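KDGF (Halomonas sp., PDB 5FQ0) probably converts the 4,5-unsaturated monouronates released from pectin and alginate into linear keto forms, using a metal-binding cupin barrel. Local coordinates at residues V82-H85 against H86-H89; D102-S105 against P106-D110. One frame throughout, in Å; residues are numbered along the deposited sequence.

Overall arrangement
Both interactions are local contacts where a strand ends in a small nickel-holding cupin barrel, and they come within about 6 Å at their nearest atoms without touching. Interaction 1 follows strand 80-83, an outermost strand of the six-stranded sheet within this chain; interaction 2 follows strand 98-105, in the interior of that sheet. In interaction 1 buried residues end at a metal ligand, while two histidines lie at the exposed side, and its chemistry is polar: a threonine hydroxyl, waters and imidazoles meeting backbone carbonyls and the metal. Interaction 2 has no hydrogen bond between its segments and depends on a cis proline and the aliphatic part of an arginine packed over a buried aromatic ring.

Interaction 1. Residues V82-H85 against H86-H89; sequences VAPH and HTMH. With NI (nickel (II) ion), chain H.
Pro-84 and Thr-87 close a type II beta turn between strands 80-83 and 89-93 of the cupin barrel, and the main bond across it comes from a side chain. Thr-87 OG1 donates to Pro-84 O at 3.0 Å, from above the carbonyl plane (41° out of it). The backbone bond of the turn, Thr-87 N to Pro-84 O, is weak at 3.1 Å, leaving the hydroxyl to reinforce it. Thr-87 reaches the carbonyl because OG1 stands beside its own backbone N (chi1 -53°), and the same hydroxyl accepts a proton from a water that also donates to His-85 O at 2.8 Å. A valine in place of Thr-87 would probably leave this water without one of its acceptors and Pro-84 O without its hydroxyl donor, with only the weak backbone bond joining the two residues directly.

Beyond the turn, His-89 ND1 gives a nearly straight bond of 2.9 Å to Thr-87 O, which lies in the plane of the imidazole. This second-shell bond helps fix the ring's rotation, with His-89 NE2 2.1 Å from the nickel, where His-48, His-50 and Gln-55 also bind. On the outer side, His-85 and His-86 meet rim to rim with their planes at 78°, neither ring lying over the other. His-85 ND1 and His-86 ND1 share a hydrogen bond of 3.2 Å, in which either could be the donor.

Ala-83 supports the metal-bound ring from one face, its CB packing 4.0 Å from the ring centroid of His-89 in a CH-pi contact, and Leu-68 of strand 64-68 touches both residues. The pyrrolidine of Pro-84 packs beside the threonine hydroxyl, its CD 3.5 Å from Thr-87 OG1.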
ATOM      1  N   VAL B  82       9.160  -5.016   4.466  1.00 20.96           N
ATOM      2  CA  VAL B  82       8.274  -6.171   4.589  1.00 20.33           C
ATOM      3  C   VAL B  82       8.667  -6.918   5.849  1.00 21.72           C
ATOM      4  O   VAL B  82       9.838  -7.214   6.007  1.00 22.12           O
ATOM      5  CB  VAL B  82       8.203  -7.056   3.291  1.00 20.64           C
ATOM      6  CG1 VAL B  82       9.592  -7.480   2.789  1.00 21.08           C
ATOM      7  CG2 VAL B  82       7.268  -8.271   3.450  1.00 20.10           C
ATOM      8  N   ALA B  83       7.689  -7.158   6.744  1.00 19.42           N
ATOM      9  CA  ALA B  83       7.841  -8.021   7.909  1.00 21.21           C
ATOM     10  C   ALA B  83       6.921  -9.245   7.892  1.00 21.69           C
ATOM     11  O   ALA B  83       5.756  -9.151   8.339  1.00 23.28           O
ATOM     12  CB  ALA B  83       7.597  -7.230   9.202  1.00 19.88           C
ATOM     13  N   PRO B  84       7.442 -10.407   7.446  1.00 21.03           N
ATOM     14  CA  PRO B  84       6.597 -11.624   7.469  1.00 21.55           C
ATOM     15  C   PRO B  84       6.147 -11.883   8.917  1.00 22.12           C
ATOM     16  O   PRO B  84       6.786 -11.373   9.847  1.00 23.59           O
ATOM     17  CB  PRO B  84       7.542 -12.750   6.978  1.00 21.33           C
ATOM     18  CG  PRO B  84       8.743 -12.063   6.370  1.00 22.47           C
ATOM     19  CD  PRO B  84       8.813 -10.653   6.938  1.00 20.37           C
ATOM     20  N   HIS B  85       5.087 -12.654   9.130  1.00 22.85           N
ATOM     21  CA  HIS B  85       4.673 -12.934  10.502  1.00 23.32           C
ATOM     22  C   HIS B  85       5.852 -13.511  11.314  1.00 25.13           C
ATOM     23  O   HIS B  85       6.778 -14.116  10.737  1.00 23.02           O
ATOM     24  CB  HIS B  85       3.374 -13.788  10.588  1.00 22.64           C
ATOM     25  CG  HIS B  85       3.408 -15.092   9.830  1.00 23.56           C
ATOM     26  ND1 HIS B  85       4.234 -16.145  10.178  1.00 24.21           N
ATOM     27  CD2 HIS B  85       2.662 -15.534   8.785  1.00 23.72           C
ATOM     28  CE1 HIS B  85       4.003 -17.171   9.376  1.00 23.66           C
ATOM     29  NE2 HIS B  85       3.066 -16.823   8.509  1.00 22.88           N
ATOM     30  N   HIS B  86       5.849 -13.266  12.628  1.00 25.68           N
ATOM     31  CA  HIS B  86       7.006 -13.588  13.486  1.00 30.04           C
ATOM     32  C   HIS B  86       8.294 -12.775  13.248  1.00 31.66           C
ATOM     33  O   HIS B  86       9.380 -13.247  13.617  1.00 31.42           O
ATOM     34  CB  HIS B  86       7.342 -15.104  13.431  1.00 31.41           C
ATOM     35  CG  HIS B  86       6.263 -15.957  13.991  1.00 31.89           C
ATOM     36  ND1 HIS B  86       5.166 -16.343  13.250  1.00 33.25           N
ATOM     37  CD2 HIS B  86       6.068 -16.438  15.244  1.00 32.34           C
ATOM     38  CE1 HIS B  86       4.362 -17.064  14.012  1.00 35.42           C
ATOM     39  NE2 HIS B  86       4.878 -17.121  15.229  1.00 33.96           N
ATOM     40  N   THR B  87       8.195 -11.603  12.610  1.00 31.03           N
ATOM     41  CA  THR B  87       9.372 -10.735  12.384  1.00 28.72           C
ATOM     42  C   THR B  87       9.161  -9.455  13.218  1.00 30.44           C
ATOM     43  O   THR B  87       8.113  -8.789  13.128  1.00 28.35           O
ATOM     44  CB  THR B  87       9.646 -10.415  10.884  1.00 29.62           C
ATOM     45  OG1 THR B  87       9.727 -11.624  10.134  1.00 29.87           O
ATOM     46  CG2 THR B  87      10.974  -9.666  10.662  1.00 28.65           C
ATOM     47  N   MET B  88      10.139  -9.160  14.067  1.00 27.14           N
ATOM     48  CA  MET B  88      10.128  -7.970  14.898  1.00 27.08           C
ATOM     49  C   MET B  88      10.331  -6.734  14.059  1.00 25.00           C
ATOM     50  O   MET B  88      11.247  -6.667  13.238  1.00 24.60           O
ATOM     51  CB  MET B  88      11.265  -8.032  15.935  1.00 31.00           C
ATOM     52  CG  MET B  88      11.009  -9.011  17.078  1.00 32.34           C
ATOM     53  SD  MET B  88       9.639  -8.517  18.144  1.00 39.47           S
ATOM     54  CE  MET B  88      10.197  -6.864  18.502  1.00 36.56           C
ATOM     55  N   HIS B  89       9.502  -5.732  14.291  1.00 22.87           N
ATOM     56  CA  HIS B  89       9.618  -4.503  13.541  1.00 22.31           C
ATOM     57  C   HIS B  89       9.064  -3.389  14.416  1.00 23.45           C
ATOM     58  O   HIS B  89       8.241  -3.631  15.316  1.00 25.63           O
ATOM     59  CB  HIS B  89       8.867  -4.605  12.186  1.00 20.73           C
ATOM     60  CG  HIS B  89       7.402  -4.908  12.321  1.00 20.96           C
ATOM     61  ND1 HIS B  89       6.924  -6.163  12.661  1.00 20.82           N
ATOM     62  CD2 HIS B  89       6.317  -4.115  12.194  1.00 19.70           C
ATOM     63  CE1 HIS B  89       5.607  -6.120  12.749  1.00 21.87           C
ATOM     64  NE2 HIS B  89       5.209  -4.897  12.429  1.00 20.74           N
TER
HETATM   65 NI    NI H1113       3.224  -4.427  12.927  1.00 25.72          NI
HETATM   66  O   HOH W   1       5.739  -9.881  12.603  1.00 21.67           O
HETATM   67  O   HOH W   2       9.508 -14.727  10.311  1.00 37.30           O

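Interaction 2. Residues D102-S105 against P106-D110; sequences DLFS and PRRDD
Ser-105 and Pro-106 are joined by a cis peptide bond, which draws their CA atoms to 2.9 Å and turns the chain sharply as strand 98-105 ends. The strand lies between 32-39 and 54-61 in the larger cupin sheet, and the bend brings the following residues back beside its last residues. Pro-106 O is tucked in against the strand, 3.3 Å from Phe-104 C, and finds no hydrogen-bond partner anywhere in the model. Ser-105 points its hydroxyl elsewhere: OG, anti to the backbone N (chi1 180°), is bonded to Asp-31 O and to a polar side chain of the other subunit.

The side-chain contact is carried by Phe-104 and Arg-108. Arg-108 CG sits over one face of the Phe-104 ring, 3.6 Å from its centroid and only a little off the normal, a CH-pi contact of the aliphatic chain. Bends at chi2 (-84°) and chi3 then carry the guanidinium along the same face to the ring's rim, where Arg-108 NH1 stands 3.3 Å from Phe-104 CE1. The guanidinium plane stands 81° from that of the ring, so the group meets the phenyl with an edge and does not stack flat upon it.

Asp-110 fixes the guanidinium side-on. Arg-108 NE reaches Asp-110 OD1 at 2.9 Å and Arg-108 NH2 reaches Asp-110 OD2 at 2.8 Å, each in the syn lone-pair direction, a two-pronged salt bridge. Arg-107 pairs its NE with Asp-109 OD1 at 2.7 Å, and its NH1 bonds His-28 ND1.

Arg-108 NH2 also binds a citrate, probably from the crystallisation liquor, and the nearest atom of the Phe-104 side chain is about 4 Å from the nickel. Carbon packing and a carboxylate thus hold this arginine beside the metal pocket, consistent with a role in receiving an acidic sugar.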
ATOM      1  N   ASP B 102       0.286   0.894   6.174  1.00 19.96           N
ATOM      2  CA  ASP B 102       0.517  -0.467   6.638  1.00 21.12           C
ATOM      3  C   ASP B 102      -0.426  -1.411   5.897  1.00 21.34           C
ATOM      4  O   ASP B 102      -1.642  -1.193   5.897  1.00 19.88           O
ATOM      5  CB  ASP B 102       0.285  -0.594   8.142  1.00 21.90           C
ATOM      6  CG  ASP B 102       1.416  -0.015   8.947  1.00 22.98           C
ATOM      7  OD1 ASP B 102       2.574  -0.044   8.467  1.00 20.32           O
ATOM      8  OD2 ASP B 102       1.125   0.422  10.069  1.00 25.40           O
ATOM      9  N   LEU B 103       0.151  -2.445   5.279  1.00 22.05           N
ATOM     10  CA  LEU B 103      -0.581  -3.463   4.511  1.00 23.32           C
ATOM     11  C   LEU B 103      -0.473  -4.814   5.227  1.00 24.58           C
ATOM     12  O   LEU B 103       0.611  -5.178   5.682  1.00 22.87           O
ATOM     13  CB  LEU B 103       0.019  -3.566   3.098  1.00 23.53           C
ATOM     14  CG  LEU B 103       0.437  -2.169   2.602  1.00 25.90           C
ATOM     15  CD1 LEU B 103       1.351  -2.276   1.412  1.00 26.10           C
ATOM     16  CD2 LEU B 103      -0.805  -1.344   2.259  1.00 27.65           C
ATOM     17  N   PHE B 104      -1.576  -5.552   5.304  1.00 21.93           N
ATOM     18  CA  PHE B 104      -1.623  -6.794   6.088  1.00 22.91           C
ATOM     19  C   PHE B 104      -2.294  -7.926   5.320  1.00 24.46           C
ATOM     20  O   PHE B 104      -3.181  -7.687   4.501  1.00 22.11           O
ATOM     21  CB  PHE B 104      -2.395  -6.615   7.415  1.00 21.58           C
ATOM     22  CG  PHE B 104      -1.783  -5.610   8.372  1.00 21.45           C
ATOM     23  CD1 PHE B 104      -0.786  -5.992   9.274  1.00 21.71           C
ATOM     24  CD2 PHE B 104      -2.235  -4.287   8.382  1.00 19.65           C
ATOM     25  CE1 PHE B 104      -0.263  -5.074  10.176  1.00 22.11           C
ATOM     26  CE2 PHE B 104      -1.714  -3.355   9.252  1.00 20.47           C
ATOM     27  CZ  PHE B 104      -0.716  -3.743  10.161  1.00 23.64           C
ATOM     28  N   SER B 105      -1.855  -9.156   5.589  1.00 25.02           N
ATOM     29  CA  SER B 105      -2.581 -10.352   5.192  1.00 23.68           C
ATOM     30  C   SER B 105      -2.422 -11.337   6.357  1.00 25.19           C
ATOM     31  O   SER B 105      -1.296 -11.559   6.812  1.00 23.69           O
ATOM     32  CB  SER B 105      -2.017 -10.957   3.919  1.00 23.07           C
ATOM     33  OG  SER B 105      -2.767 -12.128   3.583  1.00 21.14           O
ATOM     34  N   PRO B 106      -3.525 -11.876   6.888  1.00 25.49           N
ATOM     35  CA  PRO B 106      -4.877 -11.498   6.483  1.00 25.15           C
ATOM     36  C   PRO B 106      -5.225 -10.136   7.063  1.00 25.75           C
ATOM     37  O   PRO B 106      -4.335  -9.392   7.483  1.00 24.58           O
ATOM     38  CB  PRO B 106      -5.755 -12.605   7.113  1.00 25.11           C
ATOM     39  CG  PRO B 106      -4.981 -13.057   8.304  1.00 23.26           C
ATOM     40  CD  PRO B 106      -3.532 -12.996   7.857  1.00 24.79           C
ATOM     41  N   ARG B 107      -6.493  -9.777   7.064  1.00 25.27           N
ATOM     42  CA  ARG B 107      -6.825  -8.460   7.569  1.00 26.23           C
ATOM     43  C   ARG B 107      -6.709  -8.491   9.098  1.00 26.81           C
ATOM     44  O   ARG B 107      -6.798  -9.578   9.694  1.00 23.08           O
ATOM     45  CB  ARG B 107      -8.211  -8.029   7.108  1.00 27.93           C
ATOM     46  CG  ARG B 107      -9.339  -8.541   7.941  1.00 26.85           C
ATOM     47  CD  ARG B 107     -10.625  -7.749   7.728  1.00 27.05           C
ATOM     48  NE  ARG B 107     -11.700  -8.676   8.017  1.00 27.85           N
ATOM     49  CZ  ARG B 107     -12.782  -8.872   7.254  1.00 30.99           C
ATOM     50  NH1 ARG B 107     -13.035  -8.136   6.163  1.00 30.54           N
ATOM     51  NH2 ARG B 107     -13.625  -9.806   7.600  1.00 28.63           N
ATOM     52  N   ARG B 108      -6.493  -7.316   9.713  1.00 22.81           N
ATOM     53  CA  ARG B 108      -6.341  -7.195  11.148  1.00 24.16           C
ATOM     54  C   ARG B 108      -7.728  -6.956  11.759  1.00 26.63           C
ATOM     55  O   ARG B 108      -8.180  -5.827  11.803  1.00 27.41           O
ATOM     56  CB  ARG B 108      -5.404  -6.031  11.483  1.00 23.22           C
ATOM     57  CG  ARG B 108      -3.938  -6.288  11.107  1.00 24.38           C
ATOM     58  CD  ARG B 108      -3.247  -7.072  12.216  1.00 27.28           C
ATOM     59  NE  ARG B 108      -3.405  -6.344  13.479  1.00 26.06           N
ATOM     60  CZ  ARG B 108      -2.540  -5.432  13.935  1.00 27.37           C
ATOM     61  NH1 ARG B 108      -1.428  -5.131  13.234  1.00 23.82           N
ATOM     62  NH2 ARG B 108      -2.798  -4.812  15.089  1.00 24.76           N
ATOM     63  N   ASP B 109      -8.422  -8.028  12.163  1.00 28.93           N
ATOM     64  CA  ASP B 109      -9.790  -7.888  12.724  1.00 33.43           C
ATOM     65  C   ASP B 109      -9.805  -7.074  14.012  1.00 33.63           C
ATOM     66  O   ASP B 109     -10.802  -6.408  14.313  1.00 34.48           O
ATOM     67  CB  ASP B 109     -10.491  -9.246  12.908  1.00 33.97           C
ATOM     68  CG  ASP B 109     -10.711  -9.965  11.598  1.00 34.50           C
ATOM     69  OD1 ASP B 109     -10.997  -9.311  10.589  1.00 35.58           O
ATOM     70  OD2 ASP B 109     -10.587 -11.196  11.553  1.00 38.15           O
ATOM     71  N   ASP B 110      -8.692  -7.079  14.748  1.00 33.58           N
ATOM     72  CA  ASP B 110      -8.596  -6.271  15.981  1.00 38.00           C
ATOM     73  C   ASP B 110      -8.669  -4.768  15.746  1.00 37.02           C
ATOM     74  O   ASP B 110      -8.891  -4.029  16.673  1.00 41.01           O
ATOM     75  CB  ASP B 110      -7.310  -6.585  16.744  1.00 36.14           C
ATOM     76  CG  ASP B 110      -6.076  -6.298  15.916  1.00 36.26           C
ATOM     77  OD1 ASP B 110      -5.850  -7.034  14.942  1.00 34.30           O
ATOM     78  OD2 ASP B 110      -5.340  -5.341  16.231  1.00 36.56           O
TER